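Local atomic coordinates of glycosyl hydrolase family 2, TIM barrel domain protein (Faecalibacterium prausnitzii A2-165, PDB entry 6ED2), a protein that probably hydrolyses beta-glucuronides to release glucuronic acid, as a gut bacterial beta-glucuronidase of glycosyl hydrolase family 2. Residues G44-S49 against L156-N161; M71-S76 against F93-S98; F300-G305 against A489-L494; D520-V525 against R529-T534. All blocks are in the same frame, centred on the assembly; numbering follows the deposited sequence.

The four contacts form two pairs, one in each of two domains. Interactions 1 and 2 lie in the sugar-binding domain, with centres only 4 Å apart; they share one antiparallel sheet, and along the chain 71-76 and 93-98 both fall between 44-49 and 156-161. Interactions 3 and 4 follow later, in series, within the TIM barrel domain, with centres 10 Å apart; there strands 492-495 and 531-535 run side by side. Centres of the two groups lie about 42 to 47 Å apart, on opposite sides of the chain's centre. The domains still meet, since Ser76 bonds Arg328 and Arg330 of the barrel domain, and interactions 1 and 2 also touch a second subunit.

Interaction 1: residues G44-S49 against L156-N161; sequences GMWRFS and LSVLAN
Trp46 is the one residue of 44-49 that reaches 156-161, and it does so with the far end of its indole. The principle is that a large ring can bridge two strands that are not neighbours. The backbones stand well apart, with Trp46 CA and Leu156 CA 9.9 Å from each other. At the root of the side chain, Trp46 CB packs on the backbone oxygen of Glu96. From there chi1 of -65° swings CG away from the carbonyl carbon and brings it beside the backbone N. The pyrrole nitrogen NE1 is satisfied within its own strand, by a hydrogen bond to Leu42 O. The benzo ring completes the crossing. Its outermost atom, Trp46 CH2, comes to 3.7 Å from Leu156 CD2, while the next atom, Trp46 CZ3, is 4.2 Å from that same methyl, Leu156 CD2. On the Val158 side, Trp46 CZ3 meets Val158 CG2 at 4.4 Å, the methyl lying at the ring edge and near its plane. The contact is therefore apolar and fully buried. Strand 92-101 runs between strands 38-51 and 152-161, antiparallel to both, and the indole passes over it. There Thr97 from 92-101 and Val73 from strand 69-73 press on opposite sides of the ring, while Leu156 and Val158 continue onto strand 120-125 through Val123 and Ala121.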
loop_
_atom_site.group_PDB
_atom_site.type_symbol
_atom_site.label_atom_id
_atom_site.label_comp_id
_atom_site.label_asym_id
_atom_site.label_seq_id
_atom_site.Cartn_x
_atom_site.Cartn_y
_atom_site.Cartn_z
ATOM N N GLY A 44 24.242 16.691 -19.443
ATOM C CA GLY A 44 25.145 15.957 -18.609
ATOM C C GLY A 44 25.117 16.533 -17.216
ATOM O O GLY A 44 24.122 17.119 -16.803
ATOM N N MET A 45 26.214 16.332 -16.495
ATOM C CA MET A 45 26.353 16.918 -15.174
ATOM C C MET A 45 26.884 18.332 -15.343
ATOM O O MET A 45 27.946 18.525 -15.939
ATOM C CB MET A 45 27.284 16.101 -14.282
ATOM C CG MET A 45 26.761 14.739 -13.901
ATOM S SD MET A 45 25.193 14.758 -12.980
ATOM C CE MET A 45 25.489 15.962 -11.757
ATOM N N TRP A 46 26.138 19.312 -14.842
ATOM C CA TRP A 46 26.586 20.693 -14.782
ATOM C C TRP A 46 26.890 21.043 -13.333
ATOM O O TRP A 46 26.701 20.229 -12.429
ATOM C CB TRP A 46 25.528 21.647 -15.351
ATOM C CG TRP A 46 25.211 21.531 -16.833
ATOM C CD1 TRP A 46 25.250 20.406 -17.609
ATOM C CD2 TRP A 46 24.758 22.590 -17.687
ATOM N NE1 TRP A 46 24.851 20.699 -18.898
ATOM C CE2 TRP A 46 24.551 22.036 -18.972
ATOM C CE3 TRP A 46 24.508 23.953 -17.491
ATOM C CZ2 TRP A 46 24.111 22.800 -20.058
ATOM C CZ3 TRP A 46 24.060 24.717 -18.581
ATOM C CH2 TRP A 46 23.875 24.133 -19.845
ATOM N N ARG A 47 27.367 22.265 -13.116
ATOM C CA ARG A 47 27.483 22.839 -11.784
ATOM C C ARG A 47 26.275 23.734 -11.512
ATOM O O ARG A 47 25.621 24.236 -12.429
ATOM C CB ARG A 47 28.785 23.637 -11.636
ATOM C CG ARG A 47 30.064 22.894 -12.034
ATOM C CD ARG A 47 30.211 21.554 -11.311
ATOM N NE ARG A 47 30.241 21.706 -9.849
ATOM C CZ ARG A 47 30.311 20.684 -8.994
ATOM N NH1 ARG A 47 30.356 19.428 -9.450
ATOM N NH2 ARG A 47 30.323 20.911 -7.684
ATOM N N PHE A 48 25.996 23.944 -10.232
ATOM C CA PHE A 48 24.741 24.545 -9.819
ATOM C C PHE A 48 24.954 25.247 -8.491
ATOM O O PHE A 48 25.633 24.720 -7.610
ATOM C CB PHE A 48 23.639 23.471 -9.701
ATOM C CG PHE A 48 22.300 23.985 -9.195
ATOM C CD1 PHE A 48 21.261 24.227 -10.083
ATOM C CD2 PHE A 48 22.059 24.156 -7.830
ATOM C CE1 PHE A 48 20.002 24.663 -9.627
ATOM C CE2 PHE A 48 20.815 24.597 -7.369
ATOM C CZ PHE A 48 19.781 24.840 -8.280
ATOM N N SER A 49 24.358 26.427 -8.348
ATOM C CA SER A 49 24.389 27.118 -7.074
ATOM C C SER A 49 23.098 27.899 -6.896
ATOM O O SER A 49 22.645 28.570 -7.827
ATOM C CB SER A 49 25.586 28.072 -6.981
ATOM O OG SER A 49 25.634 28.611 -5.679
ATOM N N LEU A 156 29.820 28.546 -19.895
ATOM C CA LEU A 156 28.399 28.809 -20.065
ATOM C C LEU A 156 27.784 28.926 -18.685
ATOM O O LEU A 156 27.787 27.952 -17.923
ATOM C CB LEU A 156 27.728 27.694 -20.859
ATOM C CG LEU A 156 26.210 27.700 -20.949
ATOM C CD1 LEU A 156 25.701 29.069 -21.440
ATOM C CD2 LEU A 156 25.794 26.575 -21.884
ATOM N N SER A 157 27.272 30.110 -18.359
ATOM C CA SER A 157 26.590 30.348 -17.092
ATOM C C SER A 157 25.158 30.776 -17.364
ATOM O O SER A 157 24.916 31.652 -18.199
ATOM C CB SER A 157 27.296 31.420 -16.263
ATOM O OG SER A 157 28.688 31.185 -16.257
ATOM N N VAL A 158 24.214 30.176 -16.649
ATOM C CA VAL A 158 22.806 30.512 -16.787
ATOM C C VAL A 158 22.301 30.982 -15.434
ATOM O O VAL A 158 22.339 30.232 -14.451
ATOM C CB VAL A 158 21.975 29.331 -17.316
ATOM C CG1 VAL A 158 20.499 29.727 -17.437
ATOM C CG2 VAL A 158 22.506 28.871 -18.663
ATOM N N LEU A 159 21.845 32.230 -15.383
ATOM C CA LEU A 159 21.148 32.763 -14.221
ATOM C C LEU A 159 19.659 32.571 -14.474
ATOM O O LEU A 159 19.084 33.208 -15.366
ATOM C CB LEU A 159 21.500 34.229 -13.994
ATOM C CG LEU A 159 20.597 34.982 -13.023
ATOM C CD1 LEU A 159 20.512 34.264 -11.680
ATOM C CD2 LEU A 159 21.093 36.423 -12.845
ATOM N N ALA A 160 19.045 31.668 -13.719
ATOM C CA ALA A 160 17.633 31.370 -13.868
ATOM C C ALA A 160 16.883 31.817 -12.618
ATOM O O ALA A 160 17.474 32.095 -11.570
ATOM C CB ALA A 160 17.421 29.873 -14.145
ATOM N N ASN A 161 15.560 31.897 -12.749
ATOM C CA ASN A 161 14.700 32.364 -11.669
ATOM C C ASN A 161 13.362 31.646 -11.794
ATOM O O ASN A 161 12.884 31.412 -12.909
ATOM C CB ASN A 161 14.523 33.895 -11.739
ATOM C CG ASN A 161 13.688 34.446 -10.594
ATOM O OD1 ASN A 161 12.470 34.404 -10.639
ATOM N ND2 ASN A 161 14.346 34.939 -9.554
#

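Interaction 2: residues M71-S76 against F93-S98; sequences MPVPAS and FWYETS
A chi1 of -78° turns Tyr95 CG away from its carbonyl carbon and sends the phenol across toward 71-76, where Met71, with CG anti to the backbone N (chi1 175°), and Val73 come to meet it. Both converge on one ring atom. Met71 CG approaches Tyr95 CE1 at 3.6 Å, and Val73 CG2 stands 3.5 Å from Tyr95 CE1 and nearly as close to CD1 of that ring. The side chains cross at a slant, and neither carbon comes squarely over a face or an edge of the ring. Beyond the ring the hydroxyl illustrates how a buried polar tip can be served at second hand. It does not bond Ala75 directly, Tyr95 OH and Ala75 O being 4.0 Å apart; instead it donates to a water, at 2.5 Å from Tyr95 OH. That water spends its two hydrogens on backbone carbonyls, bonding Pro72 O at 2.8 Å and Ala75 O at 2.7 Å. All of this lies in the sugar-binding domain, a beta-sandwich of the jelly-roll kind in family 2 enzymes, where strands 69-73 and 92-101 both pair with strand 38-51. The cis peptide before Pro74 bends the chain between the two carbonyls that share the water. The Tyr95 ring is further fixed by an edge-to-face contact with Phe48, and Phe93 CE1 lies at its edge, in plane. Pro72, turned away from 93-98, packs on Leu334 of a neighbouring subunit, and Ala75 on Pro335 of that subunit.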
loop_
_atom_site.group_PDB
_atom_site.type_symbol
_atom_site.label_atom_id
_atom_site.label_comp_id
_atom_site.label_asym_id
_atom_site.label_seq_id
_atom_site.Cartn_x
_atom_site.Cartn_y
_atom_site.Cartn_z
ATOM N N MET A 71 24.802 18.968 -10.799
ATOM C CA MET A 71 23.377 18.955 -11.088
ATOM C C MET A 71 23.176 18.403 -12.487
ATOM O O MET A 71 23.759 18.923 -13.441
ATOM C CB MET A 71 22.780 20.361 -10.961
ATOM C CG MET A 71 21.312 20.470 -11.350
ATOM S SD MET A 71 20.207 19.627 -10.181
ATOM C CE MET A 71 20.876 20.112 -8.584
ATOM N N PRO A 72 22.412 17.325 -12.648
ATOM C CA PRO A 72 22.175 16.796 -13.997
ATOM C C PRO A 72 21.266 17.728 -14.790
ATOM O O PRO A 72 20.328 18.319 -14.252
ATOM C CB PRO A 72 21.497 15.442 -13.741
ATOM C CG PRO A 72 20.833 15.610 -12.394
ATOM C CD PRO A 72 21.723 16.552 -11.600
ATOM N N VAL A 73 21.565 17.852 -16.078
ATOM C CA VAL A 73 20.766 18.585 -17.052
ATOM C C VAL A 73 20.485 17.606 -18.183
ATOM O O VAL A 73 21.424 16.979 -18.692
ATOM C CB VAL A 73 21.507 19.835 -17.553
ATOM C CG1 VAL A 73 20.752 20.483 -18.700
ATOM C CG2 VAL A 73 21.737 20.834 -16.409
ATOM N N PRO A 74 19.229 17.398 -18.596
ATOM C CA PRO A 74 17.989 18.032 -18.141
ATOM C C PRO A 74 17.371 17.405 -16.889
ATOM O O PRO A 74 17.329 16.187 -16.766
ATOM C CB PRO A 74 17.052 17.834 -19.344
ATOM C CG PRO A 74 17.490 16.478 -19.885
ATOM C CD PRO A 74 18.994 16.471 -19.725
ATOM N N ALA A 75 16.848 18.252 -16.003
ATOM C CA ALA A 75 16.038 17.833 -14.865
ATOM C C ALA A 75 15.513 19.087 -14.183
ATOM O O ALA A 75 16.094 20.171 -14.315
ATOM C CB ALA A 75 16.843 16.980 -13.863
ATOM N N SER A 76 14.403 18.933 -13.464
ATOM C CA SER A 76 14.105 19.883 -12.404
ATOM C C SER A 76 15.111 19.658 -11.290
ATOM O O SER A 76 15.547 18.525 -11.055
ATOM C CB SER A 76 12.687 19.695 -11.859
ATOM O OG SER A 76 11.708 19.808 -12.883
ATOM N N PHE A 93 18.883 31.133 -9.220
ATOM C CA PHE A 93 19.795 30.000 -9.127
ATOM C C PHE A 93 20.605 29.913 -10.418
ATOM O O PHE A 93 20.161 30.356 -11.483
ATOM C CB PHE A 93 19.049 28.669 -8.858
ATOM C CG PHE A 93 17.874 28.417 -9.781
ATOM C CD1 PHE A 93 18.025 27.628 -10.918
ATOM C CD2 PHE A 93 16.616 28.971 -9.506
ATOM C CE1 PHE A 93 16.964 27.379 -11.779
ATOM C CE2 PHE A 93 15.535 28.735 -10.356
ATOM C CZ PHE A 93 15.710 27.935 -11.501
ATOM N N TRP A 94 21.795 29.311 -10.321
ATOM C CA TRP A 94 22.774 29.330 -11.404
ATOM C C TRP A 94 23.134 27.923 -11.862
ATOM O O TRP A 94 23.353 27.018 -11.044
ATOM C CB TRP A 94 24.061 30.043 -10.975
ATOM C CG TRP A 94 23.935 31.512 -10.668
ATOM C CD1 TRP A 94 23.381 32.070 -9.563
ATOM C CD2 TRP A 94 24.429 32.595 -11.465
ATOM N NE1 TRP A 94 23.490 33.442 -9.618
ATOM C CE2 TRP A 94 24.126 33.788 -10.781
ATOM C CE3 TRP A 94 25.093 32.670 -12.695
ATOM C CZ2 TRP A 94 24.458 35.050 -11.290
ATOM C CZ3 TRP A 94 25.429 33.911 -13.195
ATOM C CH2 TRP A 94 25.110 35.086 -12.495
ATOM N N TYR A 95 23.212 27.761 -13.177
ATOM C CA TYR A 95 23.779 26.593 -13.826
ATOM C C TYR A 95 25.059 27.009 -14.542
ATOM O O TYR A 95 25.168 28.131 -15.047
ATOM C CB TYR A 95 22.808 25.991 -14.840
ATOM C CG TYR A 95 21.687 25.166 -14.263
ATOM C CD1 TYR A 95 21.724 23.779 -14.335
ATOM C CD2 TYR A 95 20.569 25.767 -13.682
ATOM C CE1 TYR A 95 20.699 23.008 -13.831
ATOM C CE2 TYR A 95 19.525 24.992 -13.162
ATOM C CZ TYR A 95 19.602 23.615 -13.237
ATOM O OH TYR A 95 18.587 22.825 -12.731
ATOM N N GLU A 96 26.033 26.104 -14.585
ATOM C CA GLU A 96 27.315 26.423 -15.198
ATOM C C GLU A 96 27.893 25.164 -15.824
ATOM O O GLU A 96 27.847 24.089 -15.223
ATOM C CB GLU A 96 28.296 27.003 -14.178
ATOM C CG GLU A 96 29.627 27.467 -14.772
ATOM C CD GLU A 96 30.738 27.601 -13.729
ATOM O OE1 GLU A 96 30.688 28.528 -12.896
ATOM O OE2 GLU A 96 31.669 26.769 -13.744
ATOM N N THR A 97 28.411 25.296 -17.038
ATOM C CA THR A 97 29.173 24.217 -17.643
ATOM C C THR A 97 30.208 24.831 -18.574
ATOM O O THR A 97 30.389 26.049 -18.613
ATOM C CB THR A 97 28.253 23.211 -18.344
ATOM O OG1 THR A 97 29.036 22.103 -18.792
ATOM C CG2 THR A 97 27.516 23.835 -19.538
ATOM N N SER A 98 30.920 23.974 -19.292
ATOM C CA SER A 98 31.958 24.386 -20.221
ATOM C C SER A 98 31.704 23.683 -21.531
ATOM O O SER A 98 31.218 22.552 -21.553
ATOM C CB SER A 98 33.380 24.028 -19.738
ATOM O OG SER A 98 33.675 24.710 -18.537
HETATM O O HOH W 1 18.698 20.634 -14.026
#

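Interaction 3: residues F300-G305 against A489-L494; sequences FEIRHG and ADFVSL
Ile302 rests its terminal methyl against both the backbone oxygen of Asp490 and the ring of Phe491. With CG1 beside the backbone N and chi2 extended at 169°, the branch reaches outward to its full length. Ile302 CD1 comes to rest 3.6 Å from Asp490 O and 3.7 Å from Phe491 CD2. The root of the aromatic side chain is also touched, Phe491 CB lying 3.9 Å from Ile302 CD1. The two side chains cross at about a right angle. One methyl thus makes the whole contact, a plain case of aliphatic packing against a backbone oxygen and a ring. The polar groups turn elsewhere: Asp490 forms a salt bridge with Arg470, and Arg303 folds back so that Arg303 NH1 donates to Ile302 O at 3.0 Å. Glu301 OE2 sits over the face of that guanidinium, in a long pairing of charges only. Phe491 also meets Phe307 edge-to-face. Strands 300-303 and 306-309 form a beta hairpin, turned at His304 and Gly305 with both residues at positive phi, close to a type I' turn. It lies against Asp490 and Phe491, which lead into strand 492-495, consistent with a hairpin closing the N-terminal end of a TIM barrel.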
loop_
_atom_site.group_PDB
_atom_site.type_symbol
_atom_site.label_atom_id
_atom_site.label_comp_id
_atom_site.label_asym_id
_atom_site.label_seq_id
_atom_site.Cartn_x
_atom_site.Cartn_y
_atom_site.Cartn_z
ATOM N N PHE A 300 -6.994 18.616 -41.152
ATOM C CA PHE A 300 -7.811 18.558 -39.949
ATOM C C PHE A 300 -8.623 19.839 -39.806
ATOM O O PHE A 300 -8.063 20.937 -39.861
ATOM C CB PHE A 300 -6.945 18.332 -38.713
ATOM C CG PHE A 300 -7.733 18.152 -37.455
ATOM C CD1 PHE A 300 -8.133 16.894 -37.050
ATOM C CD2 PHE A 300 -8.079 19.244 -36.678
ATOM C CE1 PHE A 300 -8.867 16.723 -35.869
ATOM C CE2 PHE A 300 -8.810 19.084 -35.512
ATOM C CZ PHE A 300 -9.202 17.816 -35.107
ATOM N N GLU A 301 -9.933 19.691 -39.599
ATOM C CA GLU A 301 -10.835 20.835 -39.500
ATOM C C GLU A 301 -12.148 20.393 -38.869
ATOM O O GLU A 301 -12.531 19.221 -38.937
ATOM C CB GLU A 301 -11.101 21.452 -40.873
ATOM C CG GLU A 301 -11.795 20.486 -41.821
ATOM C CD GLU A 301 -12.153 21.130 -43.165
ATOM O OE1 GLU A 301 -12.658 20.405 -44.047
ATOM O OE2 GLU A 301 -11.937 22.357 -43.336
ATOM N N ILE A 302 -12.842 21.350 -38.268
ATOM C CA ILE A 302 -14.207 21.134 -37.803
ATOM C C ILE A 302 -15.168 21.469 -38.938
ATOM O O ILE A 302 -15.190 22.606 -39.424
ATOM C CB ILE A 302 -14.520 21.989 -36.570
ATOM C CG1 ILE A 302 -13.599 21.615 -35.410
ATOM C CG2 ILE A 302 -15.997 21.830 -36.185
ATOM C CD1 ILE A 302 -13.681 22.599 -34.249
ATOM N N ARG A 303 -15.967 20.484 -39.358
ATOM C CA ARG A 303 -17.084 20.717 -40.262
ATOM C C ARG A 303 -18.245 19.837 -39.829
ATOM O O ARG A 303 -18.044 18.691 -39.410
ATOM C CB ARG A 303 -16.725 20.434 -41.742
ATOM C CG ARG A 303 -15.762 21.452 -42.411
ATOM C CD ARG A 303 -16.266 22.925 -42.366
ATOM N NE ARG A 303 -15.422 23.842 -43.154
ATOM C CZ ARG A 303 -14.501 24.665 -42.644
ATOM N NH1 ARG A 303 -14.283 24.699 -41.329
ATOM N NH2 ARG A 303 -13.793 25.454 -43.449
ATOM N N HIS A 304 -19.460 20.379 -39.923
ATOM C CA HIS A 304 -20.667 19.640 -39.554
ATOM C C HIS A 304 -20.590 19.181 -38.103
ATOM O O HIS A 304 -21.018 18.076 -37.755
ATOM C CB HIS A 304 -20.906 18.452 -40.491
ATOM C CG HIS A 304 -20.983 18.834 -41.940
ATOM N ND1 HIS A 304 -21.956 19.678 -42.439
ATOM C CD2 HIS A 304 -20.200 18.497 -42.995
ATOM C CE1 HIS A 304 -21.766 19.845 -43.735
ATOM N NE2 HIS A 304 -20.710 19.138 -44.097
ATOM N N GLY A 305 -20.021 20.040 -37.255
ATOM C CA GLY A 305 -19.921 19.765 -35.832
ATOM C C GLY A 305 -19.094 18.551 -35.471
ATOM O O GLY A 305 -19.299 17.976 -34.396
ATOM N N ALA A 489 -14.499 30.338 -28.703
ATOM C CA ALA A 489 -13.921 29.021 -28.955
ATOM C C ALA A 489 -14.532 28.367 -30.191
ATOM O O ALA A 489 -15.744 28.433 -30.405
ATOM C CB ALA A 489 -14.129 28.125 -27.732
ATOM N N ASP A 490 -13.680 27.728 -31.009
ATOM C CA ASP A 490 -14.169 26.949 -32.149
ATOM C C ASP A 490 -14.777 25.624 -31.703
ATOM O O ASP A 490 -15.593 25.029 -32.420
ATOM C CB ASP A 490 -13.044 26.677 -33.151
ATOM C CG ASP A 490 -12.373 27.949 -33.653
ATOM O OD1 ASP A 490 -13.082 28.928 -33.995
ATOM O OD2 ASP A 490 -11.127 27.967 -33.728
ATOM N N PHE A 491 -14.348 25.119 -30.556
ATOM C CA PHE A 491 -15.008 23.999 -29.914
ATOM C C PHE A 491 -14.819 24.237 -28.433
ATOM O O PHE A 491 -13.844 24.873 -28.024
ATOM C CB PHE A 491 -14.467 22.633 -30.388
ATOM C CG PHE A 491 -13.003 22.379 -30.054
ATOM C CD1 PHE A 491 -12.646 21.727 -28.880
ATOM C CD2 PHE A 491 -11.998 22.771 -30.923
ATOM C CE1 PHE A 491 -11.309 21.479 -28.575
ATOM C CE2 PHE A 491 -10.649 22.535 -30.622
ATOM C CZ PHE A 491 -10.311 21.881 -29.447
ATOM N N VAL A 492 -15.789 23.815 -27.649
ATOM C CA VAL A 492 -15.766 24.085 -26.219
ATOM C C VAL A 492 -15.102 22.908 -25.513
ATOM O O VAL A 492 -15.339 21.746 -25.870
ATOM C CB VAL A 492 -17.192 24.358 -25.698
ATOM C CG1 VAL A 492 -17.214 24.462 -24.186
ATOM C CG2 VAL A 492 -17.717 25.673 -26.317
ATOM N N SER A 493 -14.237 23.218 -24.538
ATOM C CA SER A 493 -13.551 22.230 -23.704
ATOM C C SER A 493 -13.947 22.462 -22.256
ATOM O O SER A 493 -13.691 23.541 -21.707
ATOM C CB SER A 493 -12.026 22.340 -23.840
ATOM O OG SER A 493 -11.600 22.146 -25.178
ATOM N N LEU A 494 -14.547 21.455 -21.628
ATOM C CA LEU A 494 -15.015 21.593 -20.256
ATOM C C LEU A 494 -14.144 20.781 -19.307
ATOM O O LEU A 494 -13.777 19.639 -19.610
ATOM C CB LEU A 494 -16.479 21.144 -20.114
ATOM C CG LEU A 494 -17.565 21.932 -20.865
ATOM C CD1 LEU A 494 -18.954 21.400 -20.492
ATOM C CD2 LEU A 494 -17.478 23.441 -20.603
#

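Interaction 4: residues D520-V525 against R529-T534; sequences DGWAKV and RPLIFT
Trp522 and Leu531 set their side chains at about a right angle to one another, helix against strand. The leucine meets the base of the indole more than its tip: Leu531 CD1 is 3.9 Å from Trp522 CB and 4.0 Å from Trp522 CG. Beyond this contact the indole runs on to Leu494, and its NE1 bonds Glu518. Next to this apolar crossing, Arg529 offers the edge of its guanidinium to the last turn of the helix. A bend at chi3 of -62° folds the arginine back toward the helix, so that Arg529 NH2 donates to Val525 O at 3.0 Å. The bond is moderately bent, with an N-H...O angle of 143°. The oxygen lies in the guanidinium plane, whereas the nitrogen stands above the plane of the carbonyl. The same group is held by further acceptors: NE bonds Leu526 O, NH1 bonds Ala489 O and NH2 also bonds Gln486. A positive group gathering carbonyls at a helix C-terminus probably gains from the negative end of the helix. The contact thus illustrates the tight return of a beta-alpha-beta crossover, in which helix 508-525 packs on the parallel strands 492-495 and 531-535 of the TIM barrel.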
loop_
_atom_site.group_PDB
_atom_site.type_symbol
_atom_site.label_atom_id
_atom_site.label_comp_id
_atom_site.label_asym_id
_atom_site.label_seq_id
_atom_site.Cartn_x
_atom_site.Cartn_y
_atom_site.Cartn_z
ATOM N N ASP A 520 -27.614 20.692 -20.642
ATOM C CA ASP A 520 -28.728 21.267 -21.395
ATOM C C ASP A 520 -28.475 22.737 -21.702
ATOM O O ASP A 520 -28.857 23.213 -22.773
ATOM C CB ASP A 520 -30.050 21.105 -20.636
ATOM C CG ASP A 520 -30.439 19.632 -20.414
ATOM O OD1 ASP A 520 -30.047 18.750 -21.224
ATOM O OD2 ASP A 520 -31.150 19.356 -19.416
ATOM N N GLY A 521 -27.826 23.459 -20.782
ATOM C CA GLY A 521 -27.401 24.822 -21.071
ATOM C C GLY A 521 -26.379 24.897 -22.194
ATOM O O GLY A 521 -26.516 25.706 -23.116
ATOM N N TRP A 522 -25.336 24.046 -22.136
ATOM C CA TRP A 522 -24.329 24.041 -23.201
ATOM C C TRP A 522 -24.952 23.704 -24.549
ATOM O O TRP A 522 -24.544 24.247 -25.585
ATOM C CB TRP A 522 -23.181 23.068 -22.874
ATOM C CG TRP A 522 -22.320 23.636 -21.841
ATOM C CD1 TRP A 522 -22.235 23.247 -20.535
ATOM C CD2 TRP A 522 -21.457 24.771 -21.984
ATOM N NE1 TRP A 522 -21.367 24.071 -19.854
ATOM C CE2 TRP A 522 -20.867 25.008 -20.725
ATOM C CE3 TRP A 522 -21.120 25.603 -23.056
ATOM C CZ2 TRP A 522 -19.968 26.050 -20.504
ATOM C CZ3 TRP A 522 -20.213 26.636 -22.839
ATOM C CH2 TRP A 522 -19.650 26.850 -21.573
ATOM N N ALA A 523 -25.943 22.814 -24.561
ATOM C CA ALA A 523 -26.622 22.503 -25.818
ATOM C C ALA A 523 -27.228 23.748 -26.445
ATOM O O ALA A 523 -27.326 23.838 -27.674
ATOM C CB ALA A 523 -27.714 21.461 -25.593
ATOM N N LYS A 524 -27.628 24.716 -25.615
ATOM C CA LYS A 524 -28.294 25.909 -26.120
ATOM C C LYS A 524 -27.311 26.943 -26.648
ATOM O O LYS A 524 -27.673 27.714 -27.542
ATOM C CB LYS A 524 -29.163 26.533 -25.027
ATOM C CG LYS A 524 -30.484 25.809 -24.842
ATOM C CD LYS A 524 -31.058 26.055 -23.444
ATOM C CE LYS A 524 -32.270 25.157 -23.176
ATOM N NZ LYS A 524 -32.398 24.747 -21.738
ATOM N N VAL A 525 -26.071 26.974 -26.134
ATOM C CA VAL A 525 -25.133 28.021 -26.531
ATOM C C VAL A 525 -24.109 27.566 -27.569
ATOM O O VAL A 525 -23.372 28.416 -28.095
ATOM C CB VAL A 525 -24.409 28.623 -25.306
ATOM C CG1 VAL A 525 -25.419 29.057 -24.247
ATOM C CG2 VAL A 525 -23.387 27.641 -24.727
ATOM N N ARG A 529 -21.225 23.737 -32.629
ATOM C CA ARG A 529 -19.827 23.485 -32.280
ATOM C C ARG A 529 -19.666 22.164 -31.519
ATOM O O ARG A 529 -20.489 21.835 -30.661
ATOM C CB ARG A 529 -19.287 24.627 -31.420
ATOM C CG ARG A 529 -19.024 25.926 -32.183
ATOM C CD ARG A 529 -18.618 27.065 -31.249
ATOM N NE ARG A 529 -19.653 27.403 -30.268
ATOM C CZ ARG A 529 -19.419 28.067 -29.136
ATOM N NH1 ARG A 529 -18.181 28.453 -28.815
ATOM N NH2 ARG A 529 -20.414 28.340 -28.308
ATOM N N PRO A 530 -18.602 21.396 -31.795
ATOM C CA PRO A 530 -18.261 20.265 -30.914
ATOM C C PRO A 530 -17.943 20.740 -29.504
ATOM O O PRO A 530 -17.450 21.852 -29.283
ATOM C CB PRO A 530 -17.022 19.641 -31.574
ATOM C CG PRO A 530 -16.908 20.257 -32.928
ATOM C CD PRO A 530 -17.629 21.575 -32.884
ATOM N N LEU A 531 -18.269 19.895 -28.541
ATOM C CA LEU A 531 -17.817 20.055 -27.171
ATOM C C LEU A 531 -17.010 18.820 -26.797
ATOM O O LEU A 531 -17.362 17.699 -27.184
ATOM C CB LEU A 531 -19.003 20.250 -26.214
ATOM C CG LEU A 531 -18.710 20.599 -24.748
ATOM C CD1 LEU A 531 -19.801 21.561 -24.178
ATOM C CD2 LEU A 531 -18.604 19.323 -23.913
ATOM N N ILE A 532 -15.908 19.027 -26.080
ATOM C CA ILE A 532 -15.140 17.928 -25.522
ATOM C C ILE A 532 -14.928 18.195 -24.045
ATOM O O ILE A 532 -15.032 19.331 -23.564
ATOM C CB ILE A 532 -13.778 17.719 -26.206
ATOM C CG1 ILE A 532 -12.795 18.818 -25.811
ATOM C CG2 ILE A 532 -13.929 17.637 -27.699
ATOM C CD1 ILE A 532 -11.391 18.522 -26.316
ATOM N N PHE A 533 -14.626 17.124 -23.324
ATOM C CA PHE A 533 -14.214 17.236 -21.938
ATOM C C PHE A 533 -12.702 17.107 -21.864
ATOM O O PHE A 533 -12.116 16.168 -22.413
ATOM C CB PHE A 533 -14.931 16.199 -21.076
ATOM C CG PHE A 533 -16.392 16.516 -20.892
ATOM C CD1 PHE A 533 -16.817 17.264 -19.810
ATOM C CD2 PHE A 533 -17.328 16.118 -21.843
ATOM C CE1 PHE A 533 -18.160 17.592 -19.666
ATOM C CE2 PHE A 533 -18.676 16.422 -21.697
ATOM C CZ PHE A 533 -19.089 17.165 -20.618
ATOM N N THR A 534 -12.070 18.086 -21.244
ATOM C CA THR A 534 -10.630 18.076 -21.099
ATOM C C THR A 534 -10.181 17.736 -19.686
ATOM O O THR A 534 -8.988 17.491 -19.481
ATOM C CB THR A 534 -10.047 19.436 -21.520
ATOM O OG1 THR A 534 -10.901 20.483 -21.040
ATOM C CG2 THR A 534 -9.946 19.515 -23.038
#